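Local coordinates for protein oxidoreductase, 2OG-Fe(II) oxygenase family (Burkholderia pseudomallei, PDB 6N1F) that probably acts as an iron-dependent oxidoreductase of the 2-oxoglutarate/Fe(II) oxygenase family and binds an iron ion, at residues A[55-69]-A[112-125]. Residues are numbered along the deposited sequence; the frame is centred on the assembly and turned at random.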
# COMPACT_ATOMS: atom_id res chain seq x y z
N VAL A 55 9.46 10.52 5.32
CA VAL A 55 10.61 10.16 4.49
C VAL A 55 10.20 10.02 3.02
O VAL A 55 10.75 10.68 2.15
CB VAL A 55 11.26 8.87 5.02
CG1 VAL A 55 12.22 8.29 4.00
CG2 VAL A 55 11.95 9.14 6.37
N ALA A 56 9.22 9.15 2.73
CA ALA A 56 8.94 8.85 1.33
C ALA A 56 8.12 9.96 0.66
O ALA A 56 8.35 10.26 -0.52
CB ALA A 56 8.20 7.52 1.21
N PHE A 57 7.15 10.53 1.37
CA PHE A 57 6.30 11.59 0.85
C PHE A 57 6.27 12.71 1.87
O PHE A 57 6.01 12.47 3.05
CB PHE A 57 4.90 11.08 0.60
CG PHE A 57 4.83 10.02 -0.44
CD1 PHE A 57 4.62 10.36 -1.77
CD2 PHE A 57 5.00 8.69 -0.11
CE1 PHE A 57 4.56 9.39 -2.75
CE2 PHE A 57 4.94 7.71 -1.08
CZ PHE A 57 4.73 8.06 -2.41
N ASP A 58 6.57 13.93 1.42
CA ASP A 58 6.63 15.06 2.33
C ASP A 58 5.22 15.35 2.85
O ASP A 58 4.22 14.87 2.31
CB ASP A 58 7.24 16.27 1.62
CG ASP A 58 8.72 16.05 1.25
OD1 ASP A 58 9.37 15.17 1.85
OD2 ASP A 58 9.23 16.76 0.35
N ALA A 59 5.15 16.10 3.95
CA ALA A 59 3.84 16.34 4.56
C ALA A 59 2.96 17.17 3.63
O ALA A 59 1.76 16.88 3.48
CB ALA A 59 3.99 17.02 5.92
N HIS A 60 3.52 18.20 3.00
CA HIS A 60 2.68 19.00 2.11
C HIS A 60 2.21 18.19 0.91
O HIS A 60 1.15 18.47 0.37
CB HIS A 60 3.40 20.28 1.68
CG HIS A 60 4.51 20.06 0.71
ND1 HIS A 60 5.81 19.83 1.11
CD2 HIS A 60 4.52 20.03 -0.64
CE1 HIS A 60 6.58 19.68 0.04
NE2 HIS A 60 5.82 19.80 -1.03
N GLU A 61 2.98 17.17 0.50
CA GLU A 61 2.56 16.30 -0.59
C GLU A 61 1.41 15.39 -0.16
O GLU A 61 0.47 15.16 -0.93
CB GLU A 61 3.74 15.46 -1.07
CG GLU A 61 4.92 16.28 -1.60
CD GLU A 61 6.09 15.40 -2.03
OE1 GLU A 61 6.50 14.54 -1.24
OE2 GLU A 61 6.57 15.56 -3.18
N LEU A 62 1.48 14.86 1.06
CA LEU A 62 0.37 14.06 1.56
C LEU A 62 -0.87 14.93 1.72
O LEU A 62 -1.98 14.48 1.42
CB LEU A 62 0.73 13.39 2.88
CG LEU A 62 1.74 12.26 2.68
CD1 LEU A 62 1.88 11.43 3.93
CD2 LEU A 62 1.38 11.39 1.48
N ALA A 63 -0.70 16.16 2.19
CA ALA A 63 -1.81 17.10 2.23
C ALA A 63 -2.46 17.27 0.86
O ALA A 63 -3.69 17.26 0.74
CB ALA A 63 -1.33 18.45 2.77
N ARG A 64 -1.65 17.40 -0.19
CA ARG A 64 -2.22 17.52 -1.53
C ARG A 64 -2.98 16.26 -1.92
O ARG A 64 -4.13 16.32 -2.38
CB ARG A 64 -1.11 17.81 -2.54
CG ARG A 64 -1.63 18.19 -3.92
CD ARG A 64 -0.47 18.40 -4.90
NE ARG A 64 -0.93 18.85 -6.22
CZ ARG A 64 -0.25 18.68 -7.34
NH1 ARG A 64 0.93 18.07 -7.32
NH2 ARG A 64 -0.74 19.11 -8.50
N ILE A 65 -2.35 15.09 -1.76
CA ILE A 65 -3.01 13.83 -2.08
C ILE A 65 -4.35 13.73 -1.37
O ILE A 65 -5.35 13.33 -1.96
CB ILE A 65 -2.09 12.64 -1.72
CG1 ILE A 65 -0.87 12.62 -2.63
CG2 ILE A 65 -2.88 11.32 -1.76
CD1 ILE A 65 0.19 11.66 -2.14
N ASP A 66 -4.38 14.14 -0.10
CA ASP A 66 -5.62 14.07 0.67
C ASP A 66 -6.71 14.96 0.08
O ASP A 66 -7.87 14.54 -0.04
CB ASP A 66 -5.35 14.46 2.13
CG ASP A 66 -6.04 13.54 3.10
OD1 ASP A 66 -6.88 12.73 2.64
OD2 ASP A 66 -5.75 13.63 4.31
N ALA A 67 -6.36 16.20 -0.30
CA ALA A 67 -7.34 17.08 -0.93
C ALA A 67 -7.82 16.50 -2.26
O ALA A 67 -9.00 16.59 -2.60
CB ALA A 67 -6.75 18.47 -1.14
N LEU A 68 -6.91 15.88 -3.01
CA LEU A 68 -7.27 15.37 -4.33
C LEU A 68 -8.16 14.14 -4.23
O LEU A 68 -9.15 14.02 -4.96
CB LEU A 68 -6.02 15.07 -5.14
CG LEU A 68 -5.22 16.26 -5.67
CD1 LEU A 68 -3.89 15.79 -6.22
CD2 LEU A 68 -6.02 16.96 -6.75
N GLN A 69 -7.83 13.19 -3.34
CA GLN A 69 -8.62 11.96 -3.29
C GLN A 69 -10.05 12.23 -2.84
O GLN A 69 -10.98 11.54 -3.28
CB GLN A 69 -7.92 10.92 -2.40
CG GLN A 69 -7.65 11.37 -0.98
CD GLN A 69 -8.83 11.10 -0.07
OE1 GLN A 69 -9.61 10.18 -0.32
NE2 GLN A 69 -8.98 11.91 0.97
N THR A 112 -3.24 13.10 -11.45
CA THR A 112 -2.43 14.00 -10.65
C THR A 112 -1.83 13.26 -9.46
O THR A 112 -0.64 13.40 -9.17
CB THR A 112 -3.27 15.19 -10.19
OG1 THR A 112 -3.99 15.71 -11.31
CG2 THR A 112 -2.38 16.29 -9.60
N ILE A 113 -2.64 12.46 -8.77
CA ILE A 113 -2.13 11.67 -7.65
C ILE A 113 -1.06 10.71 -8.15
O ILE A 113 0.05 10.64 -7.61
CB ILE A 113 -3.27 10.91 -6.96
CG1 ILE A 113 -4.31 11.88 -6.41
CG2 ILE A 113 -2.72 9.97 -5.90
CD1 ILE A 113 -5.42 11.19 -5.64
N LEU A 114 -1.39 9.96 -9.20
CA LEU A 114 -0.47 9.00 -9.79
C LEU A 114 0.84 9.66 -10.22
O LEU A 114 1.90 9.04 -10.11
CB LEU A 114 -1.15 8.33 -10.97
CG LEU A 114 -0.60 7.01 -11.48
CD1 LEU A 114 -0.10 6.17 -10.35
CD2 LEU A 114 -1.70 6.28 -12.22
N ASN A 115 0.78 10.91 -10.72
CA ASN A 115 1.99 11.62 -11.15
C ASN A 115 2.98 11.75 -10.00
O ASN A 115 4.19 11.61 -10.20
CB ASN A 115 1.65 13.01 -11.69
CG ASN A 115 1.10 13.00 -13.12
OD1 ASN A 115 1.36 12.08 -13.90
ND2 ASN A 115 0.35 14.04 -13.47
N LEU A 116 2.48 12.05 -8.80
CA LEU A 116 3.34 12.11 -7.63
C LEU A 116 3.92 10.75 -7.31
O LEU A 116 5.12 10.62 -7.03
CB LEU A 116 2.55 12.64 -6.43
CG LEU A 116 2.66 14.13 -6.19
CD1 LEU A 116 1.49 14.61 -5.34
CD2 LEU A 116 3.96 14.43 -5.50
N LEU A 117 3.07 9.71 -7.33
CA LEU A 117 3.54 8.38 -6.96
C LEU A 117 4.63 7.91 -7.91
O LEU A 117 5.55 7.19 -7.49
CB LEU A 117 2.36 7.40 -6.96
CG LEU A 117 1.24 7.66 -5.96
CD1 LEU A 117 0.25 6.48 -5.97
CD2 LEU A 117 1.80 7.89 -4.57
N GLY A 118 4.57 8.33 -9.17
CA GLY A 118 5.50 7.84 -10.14
C GLY A 118 6.52 8.85 -10.60
O GLY A 118 7.12 8.68 -11.66
N ASP A 119 6.71 9.93 -9.83
CA ASP A 119 7.67 10.92 -10.28
C ASP A 119 9.09 10.40 -10.07
O ASP A 119 9.31 9.33 -9.49
CB ASP A 119 7.44 12.26 -9.57
CG ASP A 119 7.64 12.18 -8.06
OD1 ASP A 119 8.18 11.18 -7.54
OD2 ASP A 119 7.26 13.16 -7.38
N ALA A 120 10.06 11.17 -10.55
CA ALA A 120 11.45 10.72 -10.54
C ALA A 120 11.93 10.44 -9.13
O ALA A 120 12.63 9.45 -8.89
CB ALA A 120 12.34 11.76 -11.22
N ARG A 121 11.59 11.31 -8.18
CA ARG A 121 11.99 11.09 -6.80
C ARG A 121 11.47 9.74 -6.28
O ARG A 121 12.23 8.97 -5.69
CB ARG A 121 11.48 12.23 -5.92
CG ARG A 121 11.66 12.00 -4.44
CD ARG A 121 11.14 13.21 -3.65
NE ARG A 121 11.17 12.95 -2.22
CZ ARG A 121 10.74 13.78 -1.28
NH1 ARG A 121 10.23 14.97 -1.61
NH2 ARG A 121 10.81 13.42 -0.01
N ARG A 122 10.20 9.43 -6.53
CA ARG A 122 9.66 8.17 -6.02
C ARG A 122 10.19 6.98 -6.80
O ARG A 122 10.43 5.92 -6.21
CB ARG A 122 8.14 8.19 -6.05
CG ARG A 122 7.50 8.33 -4.67
CD ARG A 122 7.96 9.58 -3.95
NE ARG A 122 7.49 10.77 -4.63
CZ ARG A 122 7.40 11.97 -4.07
NH1 ARG A 122 7.75 12.14 -2.80
NH2 ARG A 122 6.96 12.99 -4.78
N THR A 123 10.40 7.13 -8.11
CA THR A 123 10.93 6.04 -8.92
C THR A 123 12.33 5.64 -8.47
O THR A 123 12.65 4.45 -8.38
CB THR A 123 10.93 6.44 -10.39
OG1 THR A 123 9.61 6.85 -10.76
CG2 THR A 123 11.37 5.26 -11.27
N ARG A 124 13.19 6.63 -8.23
CA ARG A 124 14.51 6.32 -7.69
C ARG A 124 14.40 5.70 -6.30
O ARG A 124 15.11 4.74 -5.98
CB ARG A 124 15.37 7.57 -7.63
CG ARG A 124 15.83 8.10 -8.97
CD ARG A 124 16.77 7.12 -9.65
NE ARG A 124 17.57 7.79 -10.67
CZ ARG A 124 18.42 7.16 -11.48
NH1 ARG A 124 18.57 5.84 -11.41
NH2 ARG A 124 19.10 7.86 -12.38
N PHE A 125 13.52 6.26 -5.46
CA PHE A 125 13.40 5.82 -4.07
C PHE A 125 12.97 4.37 -3.98
O PHE A 125 13.56 3.59 -3.22
CB PHE A 125 12.40 6.73 -3.34
CG PHE A 125 12.19 6.40 -1.88
CD1 PHE A 125 13.00 6.97 -0.90
CD2 PHE A 125 11.16 5.57 -1.48
CE1 PHE A 125 12.80 6.68 0.44
CE2 PHE A 125 10.94 5.28 -0.13
CZ PHE A 125 11.77 5.84 0.83
O HOH W 1 12.64 10.92 -0.60
O HOH W 2 9.19 15.98 -4.13
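A five-residue salt-bridge network, in which R121 and R122 meet D58 and E61 while D119 backs R122, joins the start of helix 59-70 to the turn between helices 109-117 and 120-130. R122 holds E61 end-on, NH1 to OE1 and NH2 to OE2, each at 3.1 Å, with the carboxylate and guanidinium planes 51° apart. NH1 also reaches A56 O, 3.0 Å away and in the carbonyl plane. D119 fixes the other end of the group: its OD2 receives R122 NH2 at 2.6 Å through the syn lone pair, and its OD1 caps the helix by accepting from R122 N. The R122 chain, bent at chi2 and chi3, curls back to lay its guanidinium almost parallel (11°) to the F57 ring, whose CD1 sits 3.6 Å above one face near the rim; R121 CD lies over the opposite face, again toward the rim. R121, extended from CG to NE, grips D58 with NH1 to OD2 (2.8 Å) and NH2 to OD1 (2.9 Å), both oxygens being met from above the carboxylate plane. E61 OE1 also accepts from the backbone N of D58, so this one oxygen takes two donors, and a water links E61 OE2 to R121 NH1.

These helices flank the major antiparallel sheet of the double-stranded beta-helix core characteristic of 2OG-Fe(II) oxygenases, away from the iron site; F57 and L117 touch both each other and Y224 and I170 of its strands. Further along, helices 59-69 and 112-117 run nearly antiparallel (153°) and pack through apolar side chains. L68 CB lies 3.8 Å from I113 CG1, L116 CD1 approaches I65 CG1, and T112 CG2 rests over a face of the R64 guanidinium. Beyond the charged cluster, the F125 ring places one face over A56 CA.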